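Proteinase K (Serratia sp., PDB 2B6N) probably cleaves peptide bonds within proteins as the calcium-binding, subtilisin-type serine endopeptidase domain of a longer precursor from a psychrotrophic bacterium. Local coordinates at residues 175-180 with 196-201. Numbering follows the deposited sequence.
Sequences AITVGS and CLDIYA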
loop_
_atom_site.group_PDB
_atom_site.type_symbol
_atom_site.label_atom_id
_atom_site.label_comp_id
_atom_site.label_asym_id
_atom_site.label_seq_id
_atom_site.Cartn_x
_atom_site.Cartn_y
_atom_site.Cartn_z
ATOM N N ALA A 175 6.008 -8.088 -8.102
ATOM C CA ALA A 175 5.200 -7.344 -7.127
ATOM C C ALA A 175 5.737 -7.622 -5.733
ATOM O O ALA A 175 6.234 -8.730 -5.466
ATOM C CB ALA A 175 3.725 -7.748 -7.222
ATOM N N ILE A 176 5.672 -6.620 -4.857
ATOM C CA ILE A 176 5.879 -6.846 -3.413
ATOM C C ILE A 176 4.485 -7.147 -2.867
ATOM O O ILE A 176 3.597 -6.278 -2.887
ATOM C CB ILE A 176 6.475 -5.618 -2.698
ATOM C CG1 ILE A 176 7.878 -5.312 -3.236
ATOM C CG2 ILE A 176 6.574 -5.850 -1.172
ATOM C CD1 ILE A 176 8.298 -3.863 -3.002
ATOM N N THR A 177 4.292 -8.377 -2.405
ATOM C CA THR A 177 2.951 -8.864 -2.013
ATOM C C THR A 177 2.838 -8.889 -0.495
ATOM O O THR A 177 3.690 -9.465 0.178
ATOM C CB THR A 177 2.664 -10.244 -2.663
ATOM O OG1 THR A 177 2.663 -10.072 -4.092
ATOM C CG2 THR A 177 1.294 -10.833 -2.208
ATOM N N VAL A 178 1.782 -8.262 0.024
ATOM C CA VAL A 178 1.719 -7.903 1.449
ATOM C C VAL A 178 0.562 -8.616 2.144
ATOM O O VAL A 178 -0.602 -8.443 1.768
ATOM C CB VAL A 178 1.593 -6.348 1.610
ATOM C CG1 VAL A 178 1.634 -5.940 3.091
ATOM C CG2 VAL A 178 2.697 -5.625 0.807
ATOM N N GLY A 179 0.896 -9.443 3.135
ATOM C CA GLY A 179 -0.122 -10.037 4.003
ATOM C C GLY A 179 -0.455 -9.103 5.164
ATOM O O GLY A 179 0.254 -8.124 5.407
ATOM N N SER A 180 -1.541 -9.420 5.872
ATOM C CA SER A 180 -2.106 -8.555 6.919
ATOM C C SER A 180 -1.910 -9.136 8.321
ATOM O O SER A 180 -2.082 -10.354 8.510
ATOM C CB SER A 180 -3.608 -8.377 6.662
ATOM O OG SER A 180 -4.216 -7.644 7.707
ATOM N N CYS A 196 4.068 -16.646 -2.241
ATOM C CA CYS A 196 3.926 -15.430 -3.038
ATOM C C CYS A 196 3.938 -14.142 -2.204
ATOM O O CYS A 196 4.089 -13.055 -2.755
ATOM C CB CYS A 196 2.699 -15.505 -3.947
ATOM S SG CYS A 196 2.930 -16.713 -5.278
ATOM N N LEU A 197 3.799 -14.262 -0.879
ATOM C CA LEU A 197 4.037 -13.101 0.012
ATOM C C LEU A 197 5.501 -12.688 0.093
ATOM O O LEU A 197 6.386 -13.537 0.069
ATOM C CB LEU A 197 3.552 -13.384 1.433
ATOM C CG LEU A 197 2.107 -12.991 1.745
ATOM C CD1 LEU A 197 1.180 -13.822 0.899
ATOM C CD2 LEU A 197 1.843 -13.233 3.224
ATOM N N ASP A 198 5.733 -11.386 0.256
ATOM C CA ASP A 198 7.060 -10.848 0.535
ATOM C C ASP A 198 7.223 -10.377 1.981
ATOM O O ASP A 198 8.328 -10.441 2.544
ATOM C CB ASP A 198 7.377 -9.714 -0.449
ATOM C CG ASP A 198 7.484 -10.217 -1.864
ATOM O OD1 ASP A 198 8.470 -10.949 -2.147
ATOM O OD2 ASP A 198 6.572 -9.970 -2.670
ATOM N N ILE A 199 6.120 -9.928 2.589
ATOM C CA ILE A 199 6.194 -9.254 3.897
ATOM C C ILE A 199 4.772 -9.181 4.484
ATOM O O ILE A 199 3.782 -9.321 3.749
ATOM C CB ILE A 199 6.816 -7.827 3.737
ATOM C CG1 ILE A 199 7.331 -7.255 5.064
ATOM C CG2 ILE A 199 5.827 -6.868 3.019
ATOM C CD1 ILE A 199 8.356 -6.147 4.872
ATOM N N TYR A 200 4.697 -8.995 5.799
ATOM C CA TYR A 200 3.447 -8.771 6.500
ATOM C C TYR A 200 3.444 -7.325 7.029
ATOM O O TYR A 200 4.503 -6.751 7.336
ATOM C CB TYR A 200 3.337 -9.728 7.684
ATOM C CG TYR A 200 2.666 -11.056 7.395
ATOM C CD1 TYR A 200 3.418 -12.232 7.291
ATOM C CD2 TYR A 200 1.282 -11.136 7.257
ATOM C CE1 TYR A 200 2.803 -13.465 7.023
ATOM C CE2 TYR A 200 0.656 -12.363 7.004
ATOM C CZ TYR A 200 1.420 -13.519 6.900
ATOM O OH TYR A 200 0.764 -14.712 6.663
ATOM N N ALA A 201 2.250 -6.749 7.143
ATOM C CA ALA A 201 2.084 -5.383 7.657
ATOM C C ALA A 201 0.711 -5.283 8.343
ATOM O O ALA A 201 -0.185 -6.084 8.042
ATOM C CB ALA A 201 2.197 -4.361 6.508
#
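Thr-177 and Asp-198 grip each other twice where the two strands come together. Asp-198 N gives a nearly straight bond (173°) to Thr-177 O, 2.8 Å long, and Ile-199 N adds a weak second one to the same oxygen. In return, Asp-198 OD2 takes the Thr-177 amide at 2.8 Å through its anti lone pair. With CG set beside its own backbone N (chi1 -65°), the carboxylate reaches across to the neighbouring strand and takes up an amide that no backbone carbonyl of 196-201 receives. Further on, regular parallel pairing begins: Gly-179 N binds Ile-199 O, and Ala-201 N binds Gly-179 O, both at 3.0 Å.

On one face of the sheet, Val-178 and Ile-199 lie side by side, their CG2 methyls 4.0 Å apart, while Val-178 CG1 meets Ala-201 CB at 3.8 Å. Helix 223-240 packs here, with Val-230 touching both Val-178 and Ile-199.

Over the other face, Gly-179 leaves room for Leu-197 CD2, 3.8 Å from Gly-179 CA, and for the Tyr-200 ring, whose CD2 lies 3.4 Å from Gly-179 C. Leu-197 CD2 also sits over a face of that ring, toward its rim; the phenol OH bonds to Ala-265 O.

Strand 176-181 thus joins outermost strand 199-202 to the central parallel sheet of the alpha/beta subtilase fold.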